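Long-range contacts in farnesyl pyrophosphate synthetase (Staphylococcus aureus, PDB 5H9D), which probably builds heptaprenyl diphosphate by magnesium-dependent chain elongation of an allylic diphosphate, as the catalytic component of a two-chain prenyl synthase: residues A[11-16]-A[63-68]; A[32-37]-A[92-97]; A[41-46]-A[171-176]; A[71-76]-A[111-116]. All blocks are in the same frame, centred on the assembly; numbering follows the deposited sequence.

Interaction 1 (A[11-16]-A[63-68]); sequences KKVEQR and QTYQVA
Lys12 and Tyr65 meet where the segments 11-16 and 63-68 cross at -65°, their axes 9.5 Å apart. The lysine chain, bent at chi2 and chi3, passes obliquely by the far end of the phenol, bringing its CE 3.2 Å from Tyr65 OH; the flexible aliphatic chain serves as a cover while its amine stays near the surface. The hydroxyl itself is hydrogen-bonded to Glu9, a turn before Lys12 on helix 6-20, so Tyr65 offers both a polar tip and an apolar ring. Val13 follows on the buried side. Its CG2, anti to the carbonyl carbon, lies in the plane of the ring at the edge, 3.6 Å from Tyr65 CD1, and also reaches Ala68 CB at 3.7 Å, where the small alanine lets the valine methyl come against the helix. One turn on, Arg16 takes the face of the same ring: its CZ sits 4.8 Å from the Tyr65 centroid, a cation-pi contact with the two planes 32° apart. Arg16 NE bonds back to Lys12 O (3.1 Å), which helps hold the bend of the chain at chi3, and NH1 is salt-bridged to Glu62, which also receives a hydrogen bond from Gln66 NE2. Val13 and Ala68 both pack on Pro45 and Ile49, so helix 43-51 closes the inner side of this crossing, and the far side of helix 62-85 rests on helix 158-183.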
loop_
_atom_site.group_PDB
_atom_site.type_symbol
_atom_site.label_atom_id
_atom_site.label_comp_id
_atom_site.label_asym_id
_atom_site.label_seq_id
_atom_site.Cartn_x
_atom_site.Cartn_y
_atom_site.Cartn_z
ATOM N N LYS A 11 -11.097 -16.811 -10.634
ATOM C CA LYS A 11 -10.437 -16.840 -11.942
ATOM C C LYS A 11 -10.807 -15.601 -12.765
ATOM O O LYS A 11 -9.981 -15.052 -13.489
ATOM C CB LYS A 11 -10.820 -18.098 -12.739
ATOM C CG LYS A 11 -10.397 -19.394 -12.095
ATOM C CD LYS A 11 -10.405 -20.557 -13.085
ATOM C CE LYS A 11 -10.131 -21.889 -12.365
ATOM N NZ LYS A 11 -11.248 -22.348 -11.459
ATOM N N LYS A 12 -12.055 -15.165 -12.655
ATOM C CA LYS A 12 -12.474 -14.005 -13.394
ATOM C C LYS A 12 -11.716 -12.798 -12.861
ATOM O O LYS A 12 -11.339 -11.913 -13.617
ATOM C CB LYS A 12 -13.981 -13.835 -13.282
ATOM C CG LYS A 12 -14.703 -15.115 -13.603
ATOM C CD LYS A 12 -15.903 -14.905 -14.479
ATOM C CE LYS A 12 -17.084 -14.407 -13.714
ATOM N NZ LYS A 12 -18.307 -14.490 -14.563
ATOM N N VAL A 13 -11.465 -12.758 -11.559
ATOM C CA VAL A 13 -10.713 -11.631 -11.042
ATOM C C VAL A 13 -9.228 -11.761 -11.409
ATOM O O VAL A 13 -8.550 -10.770 -11.646
ATOM C CB VAL A 13 -10.878 -11.485 -9.507
ATOM C CG1 VAL A 13 -9.873 -10.485 -8.967
ATOM C CG2 VAL A 13 -12.286 -10.986 -9.181
ATOM N N GLU A 14 -8.739 -12.986 -11.496
ATOM C CA GLU A 14 -7.333 -13.242 -11.809
ATOM C C GLU A 14 -6.974 -12.907 -13.262
ATOM O O GLU A 14 -5.843 -12.547 -13.572
ATOM C CB GLU A 14 -7.029 -14.723 -11.545
ATOM C CG GLU A 14 -5.564 -15.062 -11.479
ATOM C CD GLU A 14 -4.911 -14.450 -10.261
ATOM O OE1 GLU A 14 -3.693 -14.661 -10.064
ATOM O OE2 GLU A 14 -5.631 -13.760 -9.499
ATOM N N GLN A 15 -7.949 -13.070 -14.151
ATOM C CA GLN A 15 -7.782 -12.807 -15.575
ATOM C C GLN A 15 -7.828 -11.320 -15.861
ATOM O O GLN A 15 -7.197 -10.849 -16.797
ATOM C CB GLN A 15 -8.861 -13.547 -16.340
ATOM C CG GLN A 15 -8.452 -14.960 -16.626
ATOM C CD GLN A 15 -9.605 -15.845 -17.020
ATOM O OE1 GLN A 15 -10.573 -15.407 -17.644
ATOM N NE2 GLN A 15 -9.500 -17.119 -16.671
ATOM N N ARG A 16 -8.570 -10.602 -15.022
ATOM C CA ARG A 16 -8.719 -9.161 -15.074
ATOM C C ARG A 16 -7.436 -8.559 -14.478
ATOM O O ARG A 16 -7.026 -7.452 -14.841
ATOM C CB ARG A 16 -9.944 -8.750 -14.255
ATOM C CG ARG A 16 -11.086 -8.146 -15.070
ATOM C CD ARG A 16 -12.484 -8.373 -14.478
ATOM N NE ARG A 16 -12.974 -9.663 -14.949
ATOM C CZ ARG A 16 -14.183 -9.888 -15.461
ATOM N NH1 ARG A 16 -15.056 -8.894 -15.568
ATOM N NH2 ARG A 16 -14.500 -11.104 -15.893
ATOM N N GLN A 63 -18.616 -3.805 -11.820
ATOM C CA GLN A 63 -18.146 -2.847 -10.835
ATOM C C GLN A 63 -17.549 -3.532 -9.610
ATOM O O GLN A 63 -16.618 -2.998 -8.999
ATOM C CB GLN A 63 -19.289 -1.916 -10.392
ATOM C CG GLN A 63 -18.966 -1.162 -9.108
ATOM C CD GLN A 63 -19.969 -0.103 -8.743
ATOM O OE1 GLN A 63 -19.890 0.489 -7.676
ATOM N NE2 GLN A 63 -20.903 0.157 -9.629
ATOM N N THR A 64 -18.081 -4.698 -9.239
ATOM C CA THR A 64 -17.560 -5.377 -8.057
ATOM C C THR A 64 -16.291 -6.147 -8.412
ATOM O O THR A 64 -15.408 -6.290 -7.582
ATOM C CB THR A 64 -18.611 -6.320 -7.384
ATOM O OG1 THR A 64 -18.829 -7.453 -8.218
ATOM C CG2 THR A 64 -19.952 -5.629 -7.187
ATOM N N TYR A 65 -16.184 -6.623 -9.647
ATOM C CA TYR A 65 -14.973 -7.315 -10.064
ATOM C C TYR A 65 -13.861 -6.307 -10.155
ATOM O O TYR A 65 -12.693 -6.658 -9.967
ATOM C CB TYR A 65 -15.121 -7.924 -11.436
ATOM C CG TYR A 65 -15.909 -9.183 -11.457
ATOM C CD1 TYR A 65 -15.472 -10.313 -10.780
ATOM C CD2 TYR A 65 -17.117 -9.240 -12.130
ATOM C CE1 TYR A 65 -16.224 -11.471 -10.763
ATOM C CE2 TYR A 65 -17.884 -10.404 -12.118
ATOM C CZ TYR A 65 -17.434 -11.506 -11.430
ATOM O OH TYR A 65 -18.230 -12.620 -11.382
ATOM N N GLN A 66 -14.210 -5.059 -10.479
ATOM C CA GLN A 66 -13.195 -4.033 -10.598
ATOM C C GLN A 66 -12.655 -3.626 -9.222
ATOM O O GLN A 66 -11.469 -3.307 -9.076
ATOM C CB GLN A 66 -13.737 -2.816 -11.351
ATOM C CG GLN A 66 -14.027 -3.032 -12.851
ATOM C CD GLN A 66 -12.797 -3.430 -13.662
ATOM O OE1 GLN A 66 -11.751 -2.788 -13.579
ATOM N NE2 GLN A 66 -12.926 -4.487 -14.462
ATOM N N VAL A 67 -13.495 -3.648 -8.197
ATOM C CA VAL A 67 -12.981 -3.276 -6.886
ATOM C C VAL A 67 -12.109 -4.426 -6.379
ATOM O O VAL A 67 -11.117 -4.231 -5.690
ATOM C CB VAL A 67 -14.134 -2.944 -5.893
ATOM C CG1 VAL A 67 -13.564 -2.488 -4.565
ATOM C CG2 VAL A 67 -14.971 -1.829 -6.466
ATOM N N ALA A 68 -12.481 -5.627 -6.763
ATOM C CA ALA A 68 -11.718 -6.817 -6.396
ATOM C C ALA A 68 -10.301 -6.743 -7.010
ATOM O O ALA A 68 -9.311 -6.983 -6.311
ATOM C CB ALA A 68 -12.472 -8.082 -6.867
#

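Interaction 2 (A[32-37]-A[92-97]); sequences SLHLLS and RGKLTI. With PO4 (phosphate ion), chain H.
With chi1 at 176°, His34 holds its ring anti to the backbone N and directs it at the backbone of the 94-95 strand, while Arg92, extended from CG to NE, spans the gap to the helix and meets Leu35. His34 NE2 donates to Leu95 O (2.9 Å), in the carbonyl plane and on a lone pair. Around that ring, Ile97 CD1 lies at the edge in plane, 3.8 Å from His34 CD2, and Lys94 CB approaches obliquely. Arg92 NH1 donates to Leu35 O (2.9 Å) within its guanidinium plane, though it stands 56° above the carbonyl plane; Leu35 CD1 lies over one guanidinium face. Lys94, its chain curled at three torsions, sends NZ by weak bonds to a phosphate ion, probably from the crystallisation liquor. Arg92 NH2 makes a long, weak ion pair with the phosphate that Lys41 binds. Each segment thus gives one side-chain donor to a carbonyl of the other; such ions can mark anion sites, consistent with the diphosphate-binding arginines after the first aspartate-rich motif in relatives.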
loop_
_atom_site.group_PDB
_atom_site.type_symbol
_atom_site.label_atom_id
_atom_site.label_comp_id
_atom_site.label_asym_id
_atom_site.label_seq_id
_atom_site.Cartn_x
_atom_site.Cartn_y
_atom_site.Cartn_z
ATOM N N SER A 32 5.491 -7.674 -12.203
ATOM C CA SER A 32 4.127 -7.812 -11.728
ATOM C C SER A 32 3.603 -9.238 -11.947
ATOM O O SER A 32 2.985 -9.815 -11.064
ATOM C CB SER A 32 3.224 -6.803 -12.443
ATOM O OG SER A 32 3.623 -5.481 -12.144
ATOM N N LEU A 33 3.863 -9.800 -13.126
ATOM C CA LEU A 33 3.431 -11.159 -13.460
ATOM C C LEU A 33 4.201 -12.208 -12.640
ATOM O O LEU A 33 3.646 -13.234 -12.220
ATOM C CB LEU A 33 3.626 -11.421 -14.939
ATOM C CG LEU A 33 3.174 -12.815 -15.356
ATOM C CD1 LEU A 33 1.665 -13.023 -15.072
ATOM C CD2 LEU A 33 3.485 -13.004 -16.810
ATOM N N HIS A 34 5.482 -11.956 -12.410
ATOM C CA HIS A 34 6.269 -12.864 -11.599
ATOM C C HIS A 34 5.559 -13.023 -10.247
ATOM O O HIS A 34 5.260 -14.134 -9.836
ATOM C CB HIS A 34 7.665 -12.295 -11.374
ATOM C CG HIS A 34 8.518 -13.121 -10.469
ATOM N ND1 HIS A 34 8.703 -14.475 -10.653
ATOM C CD2 HIS A 34 9.267 -12.777 -9.395
ATOM C CE1 HIS A 34 9.533 -14.927 -9.727
ATOM N NE2 HIS A 34 9.889 -13.916 -8.951
ATOM N N LEU A 35 5.291 -11.901 -9.573
ATOM C CA LEU A 35 4.599 -11.894 -8.283
ATOM C C LEU A 35 3.178 -12.436 -8.380
ATOM O O LEU A 35 2.765 -13.285 -7.594
ATOM C CB LEU A 35 4.537 -10.477 -7.734
ATOM C CG LEU A 35 3.824 -10.247 -6.396
ATOM C CD1 LEU A 35 4.573 -10.965 -5.270
ATOM C CD2 LEU A 35 3.751 -8.756 -6.104
ATOM N N LEU A 36 2.420 -11.950 -9.353
ATOM C CA LEU A 36 1.044 -12.389 -9.517
ATOM C C LEU A 36 0.861 -13.905 -9.654
ATOM O O LEU A 36 -0.026 -14.497 -9.052
ATOM C CB LEU A 36 0.432 -11.688 -10.730
ATOM C CG LEU A 36 -1.032 -12.050 -10.895
ATOM C CD1 LEU A 36 -1.786 -11.388 -9.768
ATOM C CD2 LEU A 36 -1.548 -11.627 -12.243
ATOM N N SER A 37 1.714 -14.514 -10.461
ATOM C CA SER A 37 1.676 -15.950 -10.738
ATOM C C SER A 37 2.384 -16.878 -9.750
ATOM O O SER A 37 2.156 -18.079 -9.800
ATOM C CB SER A 37 2.262 -16.199 -12.121
ATOM O OG SER A 37 3.572 -15.645 -12.163
ATOM N N ARG A 92 6.258 -15.820 -1.828
ATOM C CA ARG A 92 5.437 -16.843 -2.473
ATOM C C ARG A 92 6.252 -17.994 -3.080
ATOM O O ARG A 92 5.800 -18.649 -4.015
ATOM C CB ARG A 92 4.525 -16.191 -3.541
ATOM C CG ARG A 92 3.410 -15.314 -2.963
ATOM C CD ARG A 92 2.701 -14.497 -4.020
ATOM N NE ARG A 92 1.675 -13.640 -3.409
ATOM C CZ ARG A 92 0.894 -12.768 -4.058
ATOM N NH1 ARG A 92 0.971 -12.581 -5.376
ATOM N NH2 ARG A 92 0.017 -12.062 -3.374
ATOM N N GLY A 93 7.451 -18.238 -2.551
ATOM C CA GLY A 93 8.275 -19.328 -3.053
ATOM C C GLY A 93 9.290 -18.997 -4.141
ATOM O O GLY A 93 10.100 -19.853 -4.529
ATOM N N LYS A 94 9.257 -17.767 -4.651
ATOM C CA LYS A 94 10.204 -17.368 -5.680
ATOM C C LYS A 94 10.895 -16.091 -5.198
ATOM O O LYS A 94 10.554 -15.557 -4.142
ATOM C CB LYS A 94 9.479 -17.131 -7.000
ATOM C CG LYS A 94 8.413 -18.188 -7.305
ATOM C CD LYS A 94 8.989 -19.584 -7.491
ATOM C CE LYS A 94 9.758 -19.709 -8.823
ATOM N NZ LYS A 94 11.091 -18.959 -8.854
ATOM N N LEU A 95 11.879 -15.630 -5.959
ATOM C CA LEU A 95 12.634 -14.429 -5.637
ATOM C C LEU A 95 11.793 -13.155 -5.571
ATOM O O LEU A 95 10.939 -12.900 -6.420
ATOM C CB LEU A 95 13.720 -14.211 -6.699
ATOM C CG LEU A 95 14.894 -15.171 -6.831
ATOM C CD1 LEU A 95 15.585 -14.957 -8.175
ATOM C CD2 LEU A 95 15.846 -14.950 -5.626
ATOM N N THR A 96 12.066 -12.328 -4.579
ATOM C CA THR A 96 11.327 -11.084 -4.471
ATOM C C THR A 96 11.844 -10.258 -5.635
ATOM O O THR A 96 12.931 -10.534 -6.133
ATOM C CB THR A 96 11.585 -10.419 -3.099
ATOM O OG1 THR A 96 12.987 -10.253 -2.882
ATOM C CG2 THR A 96 11.035 -11.285 -2.004
ATOM N N ILE A 97 11.078 -9.271 -6.089
ATOM C CA ILE A 97 11.500 -8.474 -7.233
ATOM C C ILE A 97 12.851 -7.830 -6.999
ATOM O O ILE A 97 13.734 -7.886 -7.841
ATOM C CB ILE A 97 10.457 -7.378 -7.591
ATOM C CG1 ILE A 97 9.076 -8.004 -7.729
ATOM C CG2 ILE A 97 10.821 -6.688 -8.915
ATOM C CD1 ILE A 97 9.032 -9.075 -8.722
HETATM P P PO4 H . 13.468 -17.625 -11.242
HETATM O O1 PO4 H . 12.462 -17.940 -12.287
HETATM O O2 PO4 H . 14.722 -17.150 -11.885
HETATM O O3 PO4 H . 12.937 -16.566 -10.348
HETATM O O4 PO4 H . 13.754 -18.846 -10.446
#

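Interaction 3 (A[41-46]-A[171-176]); sequences KRVRPA and LLIQIS. With PO4 (phosphate ion), chain G.
Arg44 and Ser176 meet in this helix-helix contact of the all-alpha prenyltransferase fold, where the start of helix 43-51 meets helix 158-183. The tight part is the buried Arg44, packed on Ser176, Leu172 and Ile173: its CG is 3.2 Å from Ser176 OG, and its stem crosses Leu172 at about a right angle, CD to CD2 3.7 Å. Bends at chi2 and chi3 then turn the guanidinium so that Ile173 CD1 lies over one face, toward the rim; the same methyl touches Val43 CG2 at 3.9 Å. A long residue suits the place, apolar along its stem and charged at its end. The open side belongs to Lys41, which leaves helix 158-183 alone and reaches a phosphate, NZ to O1 at 2.7 Å. That ion, probably from the crystallisation liquor, is consistent with a diphosphate site as in relatives. Serine is small, with its hydroxyl satisfied in its own helix: Ser176 OG donates to Leu172 O in the carbonyl plane; the same oxygen also accepts from Ser176 N.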
loop_
_atom_site.group_PDB
_atom_site.type_symbol
_atom_site.label_atom_id
_atom_site.label_comp_id
_atom_site.label_asym_id
_atom_site.label_seq_id
_atom_site.Cartn_x
_atom_site.Cartn_y
_atom_site.Cartn_z
ATOM N N LYS A 41 -3.258 -16.400 -1.853
ATOM C CA LYS A 41 -4.658 -16.827 -1.738
ATOM C C LYS A 41 -5.782 -15.904 -2.179
ATOM O O LYS A 41 -6.948 -16.258 -2.050
ATOM C CB LYS A 41 -4.937 -17.293 -0.305
ATOM C CG LYS A 41 -4.243 -16.442 0.773
ATOM C CD LYS A 41 -4.290 -17.100 2.151
ATOM C CE LYS A 41 -3.501 -16.310 3.150
ATOM N NZ LYS A 41 -2.052 -16.283 2.836
ATOM N N ARG A 42 -5.450 -14.722 -2.676
ATOM C CA ARG A 42 -6.483 -13.829 -3.157
ATOM C C ARG A 42 -7.666 -13.691 -2.197
ATOM O O ARG A 42 -8.823 -13.664 -2.630
ATOM C CB ARG A 42 -6.987 -14.352 -4.496
ATOM C CG ARG A 42 -5.897 -14.686 -5.476
ATOM C CD ARG A 42 -5.205 -13.423 -5.998
ATOM N NE ARG A 42 -4.211 -13.754 -7.015
ATOM C CZ ARG A 42 -3.012 -14.271 -6.758
ATOM N NH1 ARG A 42 -2.643 -14.519 -5.519
ATOM N NH2 ARG A 42 -2.179 -14.547 -7.746
ATOM N N VAL A 43 -7.390 -13.586 -0.899
ATOM C CA VAL A 43 -8.477 -13.446 0.073
ATOM C C VAL A 43 -9.253 -12.133 -0.088
ATOM O O VAL A 43 -10.471 -12.164 -0.096
ATOM C CB VAL A 43 -7.954 -13.617 1.543
ATOM C CG1 VAL A 43 -6.532 -14.094 1.513
ATOM C CG2 VAL A 43 -8.048 -12.322 2.342
ATOM N N ARG A 44 -8.554 -11.000 -0.232
ATOM C CA ARG A 44 -9.206 -9.688 -0.394
ATOM C C ARG A 44 -10.217 -9.716 -1.546
ATOM O O ARG A 44 -11.379 -9.356 -1.366
ATOM C CB ARG A 44 -8.152 -8.588 -0.604
ATOM C CG ARG A 44 -7.794 -7.784 0.652
ATOM C CD ARG A 44 -6.300 -7.500 0.828
ATOM N NE ARG A 44 -5.564 -8.736 1.080
ATOM C CZ ARG A 44 -4.789 -8.948 2.136
ATOM N NH1 ARG A 44 -4.631 -8.013 3.058
ATOM N NH2 ARG A 44 -4.161 -10.099 2.269
ATOM N N PRO A 45 -9.787 -10.128 -2.755
ATOM C CA PRO A 45 -10.759 -10.176 -3.857
ATOM C C PRO A 45 -11.938 -11.068 -3.472
ATOM O O PRO A 45 -13.079 -10.779 -3.821
ATOM C CB PRO A 45 -9.948 -10.776 -4.997
ATOM C CG PRO A 45 -8.598 -10.200 -4.737
ATOM C CD PRO A 45 -8.425 -10.337 -3.267
ATOM N N ALA A 46 -11.641 -12.145 -2.737
ATOM C CA ALA A 46 -12.658 -13.108 -2.331
ATOM C C ALA A 46 -13.697 -12.453 -1.452
ATOM O O ALA A 46 -14.891 -12.564 -1.717
ATOM C CB ALA A 46 -12.028 -14.320 -1.619
ATOM N N LEU A 171 -7.620 -3.665 8.493
ATOM C CA LEU A 171 -8.158 -2.523 7.765
ATOM C C LEU A 171 -8.462 -2.732 6.297
ATOM O O LEU A 171 -9.416 -2.177 5.790
ATOM C CB LEU A 171 -7.200 -1.358 7.924
ATOM C CG LEU A 171 -7.816 0.015 8.057
ATOM C CD1 LEU A 171 -9.074 -0.088 8.884
ATOM C CD2 LEU A 171 -6.778 0.958 8.698
ATOM N N LEU A 172 -7.660 -3.525 5.603
ATOM C CA LEU A 172 -7.911 -3.758 4.186
ATOM C C LEU A 172 -8.876 -4.925 3.970
ATOM O O LEU A 172 -9.385 -5.121 2.871
ATOM C CB LEU A 172 -6.591 -4.009 3.438
ATOM C CG LEU A 172 -6.531 -3.564 1.965
ATOM C CD1 LEU A 172 -6.682 -2.035 1.863
ATOM C CD2 LEU A 172 -5.210 -3.987 1.371
ATOM N N ILE A 173 -9.113 -5.718 5.011
ATOM C CA ILE A 173 -10.048 -6.833 4.900
ATOM C C ILE A 173 -11.413 -6.198 5.171
ATOM O O ILE A 173 -12.435 -6.552 4.584
ATOM C CB ILE A 173 -9.748 -7.898 5.937
ATOM C CG1 ILE A 173 -8.281 -8.334 5.828
ATOM C CG2 ILE A 173 -10.630 -9.076 5.716
ATOM C CD1 ILE A 173 -7.952 -9.149 4.576
ATOM N N GLN A 174 -11.388 -5.218 6.059
ATOM C CA GLN A 174 -12.558 -4.450 6.431
ATOM C C GLN A 174 -13.070 -3.682 5.211
ATOM O O GLN A 174 -14.275 -3.645 4.950
ATOM C CB GLN A 174 -12.148 -3.481 7.504
ATOM C CG GLN A 174 -13.255 -2.816 8.225
ATOM C CD GLN A 174 -12.692 -1.888 9.230
ATOM O OE1 GLN A 174 -11.772 -2.240 9.963
ATOM N NE2 GLN A 174 -13.224 -0.689 9.272
ATOM N N ILE A 175 -12.147 -3.052 4.482
ATOM C CA ILE A 175 -12.495 -2.318 3.245
ATOM C C ILE A 175 -13.022 -3.281 2.167
ATOM O O ILE A 175 -13.927 -2.935 1.408
ATOM C CB ILE A 175 -11.275 -1.586 2.694
ATOM C CG1 ILE A 175 -10.952 -0.433 3.620
ATOM C CG2 ILE A 175 -11.496 -1.141 1.265
ATOM C CD1 ILE A 175 -9.570 0.096 3.396
ATOM N N SER A 176 -12.467 -4.486 2.115
ATOM C CA SER A 176 -12.897 -5.463 1.126
ATOM C C SER A 176 -14.335 -5.895 1.370
ATOM O O SER A 176 -15.092 -6.136 0.429
ATOM C CB SER A 176 -12.007 -6.704 1.151
ATOM O OG SER A 176 -10.648 -6.346 1.079
HETATM P P PO4 G . 0.039 -13.662 0.671
HETATM O O1 PO4 G . -0.427 -14.307 1.931
HETATM O O2 PO4 G . -1.056 -13.713 -0.343
HETATM O O3 PO4 G . 0.401 -12.246 0.944
HETATM O O4 PO4 G . 1.239 -14.379 0.154
#

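Interaction 4 (A[71-76]-A[111-116]); sequences LELIHM and NFLLAL
Leu73 and Leu113 meet where segments 71-76 and 111-116 run antiparallel at 157°, their axes 7.8 Å apart, a close helix pair of the all-alpha prenyltransferase fold. The approach is near enough for backbone oxygens to take part: Leu73 CB sits 3.7 Å from Leu113 O, and Leu113 CB sits 3.8 Å from Leu73 O, an almost reciprocal fit. Leucine suits it: unbranched at CB, it does not block these approaches, and it branches further out, at CG. On one flank the Leu73 and Leu116 side chains cross at an oblique angle, CD1 to CB 3.8 Å, and both residues also meet Ile21. Ile74 CG2 and Leu114 CD1 touch more loosely, at 4.4 Å. Beyond this interface, the outer side of helix 103-121 packs on the partner subunit: Asn111 ND2 bonds Asn105 of that other chain, and Leu114 lies on its Ser78. Toward helix 26-38, Met76 packs on Leu36, its flexible thioether bent at chi3; across the pair, its CB is met by Leu113 CD1 at 3.9 Å.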
loop_
_atom_site.group_PDB
_atom_site.type_symbol
_atom_site.label_atom_id
_atom_site.label_comp_id
_atom_site.label_asym_id
_atom_site.label_seq_id
_atom_site.Cartn_x
_atom_site.Cartn_y
_atom_site.Cartn_z
ATOM N N LEU A 71 -8.312 -4.035 -5.180
ATOM C CA LEU A 71 -7.831 -4.455 -3.866
ATOM C C LEU A 71 -6.591 -5.354 -3.936
ATOM O O LEU A 71 -5.656 -5.196 -3.130
ATOM C CB LEU A 71 -8.935 -5.189 -3.094
ATOM C CG LEU A 71 -9.890 -4.414 -2.197
ATOM C CD1 LEU A 71 -9.123 -4.061 -0.929
ATOM C CD2 LEU A 71 -10.437 -3.170 -2.905
ATOM N N GLU A 72 -6.573 -6.296 -4.882
ATOM C CA GLU A 72 -5.435 -7.198 -4.987
ATOM C C GLU A 72 -4.210 -6.454 -5.495
ATOM O O GLU A 72 -3.101 -6.785 -5.134
ATOM C CB GLU A 72 -5.782 -8.376 -5.893
ATOM C CG GLU A 72 -4.860 -9.585 -5.798
ATOM C CD GLU A 72 -4.751 -10.175 -4.404
ATOM O OE1 GLU A 72 -5.562 -9.794 -3.543
ATOM O OE2 GLU A 72 -3.855 -11.020 -4.155
ATOM N N LEU A 73 -4.402 -5.431 -6.322
ATOM C CA LEU A 73 -3.270 -4.666 -6.845
ATOM C C LEU A 73 -2.634 -3.803 -5.740
ATOM O O LEU A 73 -1.416 -3.664 -5.699
ATOM C CB LEU A 73 -3.713 -3.800 -8.035
ATOM C CG LEU A 73 -4.166 -4.440 -9.360
ATOM C CD1 LEU A 73 -4.793 -3.425 -10.311
ATOM C CD2 LEU A 73 -2.985 -5.082 -10.042
ATOM N N ILE A 74 -3.454 -3.234 -4.844
ATOM C CA ILE A 74 -2.951 -2.419 -3.734
ATOM C C ILE A 74 -2.235 -3.364 -2.739
ATOM O O ILE A 74 -1.172 -3.041 -2.193
ATOM C CB ILE A 74 -4.116 -1.638 -3.003
ATOM C CG1 ILE A 74 -4.619 -0.493 -3.891
ATOM C CG2 ILE A 74 -3.614 -1.025 -1.690
ATOM C CD1 ILE A 74 -6.060 -0.067 -3.612
ATOM N N HIS A 75 -2.839 -4.521 -2.499
ATOM C CA HIS A 75 -2.243 -5.531 -1.639
ATOM C C HIS A 75 -0.826 -5.883 -2.149
ATOM O O HIS A 75 0.155 -5.905 -1.387
ATOM C CB HIS A 75 -3.129 -6.764 -1.662
ATOM C CG HIS A 75 -2.586 -7.919 -0.888
ATOM N ND1 HIS A 75 -1.956 -7.767 0.332
ATOM C CD2 HIS A 75 -2.597 -9.247 -1.148
ATOM C CE1 HIS A 75 -1.603 -8.955 0.788
ATOM N NE2 HIS A 75 -1.980 -9.868 -0.091
ATOM N N MET A 76 -0.745 -6.161 -3.451
ATOM C CA MET A 76 0.498 -6.493 -4.142
ATOM C C MET A 76 1.515 -5.352 -4.073
ATOM O O MET A 76 2.713 -5.584 -3.863
ATOM C CB MET A 76 0.224 -6.790 -5.604
ATOM C CG MET A 76 -0.522 -8.052 -5.886
ATOM S SD MET A 76 -1.091 -8.122 -7.624
ATOM C CE MET A 76 0.370 -8.699 -8.470
ATOM N N ASN A 111 4.990 1.300 -7.240
ATOM C CA ASN A 111 4.275 2.525 -7.617
ATOM C C ASN A 111 3.300 2.198 -8.744
ATOM O O ASN A 111 2.132 2.660 -8.761
ATOM C CB ASN A 111 5.233 3.610 -8.119
ATOM C CG ASN A 111 6.261 4.020 -7.094
ATOM O OD1 ASN A 111 6.009 3.983 -5.894
ATOM N ND2 ASN A 111 7.424 4.427 -7.566
ATOM N N PHE A 112 3.798 1.406 -9.692
ATOM C CA PHE A 112 3.015 0.971 -10.838
ATOM C C PHE A 112 1.717 0.294 -10.372
ATOM O O PHE A 112 0.625 0.710 -10.734
ATOM C CB PHE A 112 3.907 0.027 -11.664
ATOM C CG PHE A 112 3.227 -0.651 -12.814
ATOM C CD1 PHE A 112 2.861 0.060 -13.944
ATOM C CD2 PHE A 112 2.999 -2.032 -12.786
ATOM C CE1 PHE A 112 2.281 -0.590 -15.037
ATOM C CE2 PHE A 112 2.424 -2.681 -13.865
ATOM C CZ PHE A 112 2.064 -1.959 -14.995
ATOM N N LEU A 113 1.866 -0.730 -9.540
ATOM C CA LEU A 113 0.761 -1.536 -9.019
ATOM C C LEU A 113 -0.251 -0.698 -8.291
ATOM O O LEU A 113 -1.458 -0.918 -8.383
ATOM C CB LEU A 113 1.303 -2.662 -8.089
ATOM C CG LEU A 113 2.103 -3.753 -8.826
ATOM C CD1 LEU A 113 2.662 -4.802 -7.917
ATOM C CD2 LEU A 113 1.176 -4.412 -9.819
ATOM N N LEU A 114 0.258 0.277 -7.560
ATOM C CA LEU A 114 -0.575 1.165 -6.778
ATOM C C LEU A 114 -1.353 2.111 -7.691
ATOM O O LEU A 114 -2.534 2.332 -7.479
ATOM C CB LEU A 114 0.322 1.961 -5.864
ATOM C CG LEU A 114 -0.219 2.407 -4.538
ATOM C CD1 LEU A 114 -0.364 1.181 -3.652
ATOM C CD2 LEU A 114 0.767 3.437 -3.945
ATOM N N ALA A 115 -0.689 2.668 -8.706
ATOM C CA ALA A 115 -1.365 3.590 -9.619
ATOM C C ALA A 115 -2.526 2.902 -10.322
ATOM O O ALA A 115 -3.591 3.507 -10.517
ATOM C CB ALA A 115 -0.375 4.146 -10.664
ATOM N N LEU A 116 -2.305 1.639 -10.709
ATOM C CA LEU A 116 -3.324 0.848 -11.389
ATOM C C LEU A 116 -4.502 0.651 -10.439
ATOM O O LEU A 116 -5.660 0.668 -10.855
ATOM C CB LEU A 116 -2.766 -0.519 -11.789
ATOM C CG LEU A 116 -1.741 -0.653 -12.918
ATOM C CD1 LEU A 116 -1.253 -2.132 -13.001
ATOM C CD2 LEU A 116 -2.367 -0.136 -14.230
#

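Overall arrangement
Helix 62-85 is the shared element: interaction 1 uses its beginning and interaction 4 its middle, with centres about 13 Å apart. Interaction 3 lies deepest, about 7 Å from the chain centre, and interaction 4 falls within the sequence that interaction 3 spans. Interactions 1, 2 and 3 alternate their segments along the chain, so the first three helices are each pinned to something later. Direct links join them: Glu14 is salt-bridged to Arg42, and Ser32 packs on Phe112 and Leu113. Between interactions 2 and 3, about 19 Å apart, a phosphate held by Lys41 also forms a long, weak ion pair with Arg92, consistent with a diphosphate pocket, while interaction 4 borders the partner chain.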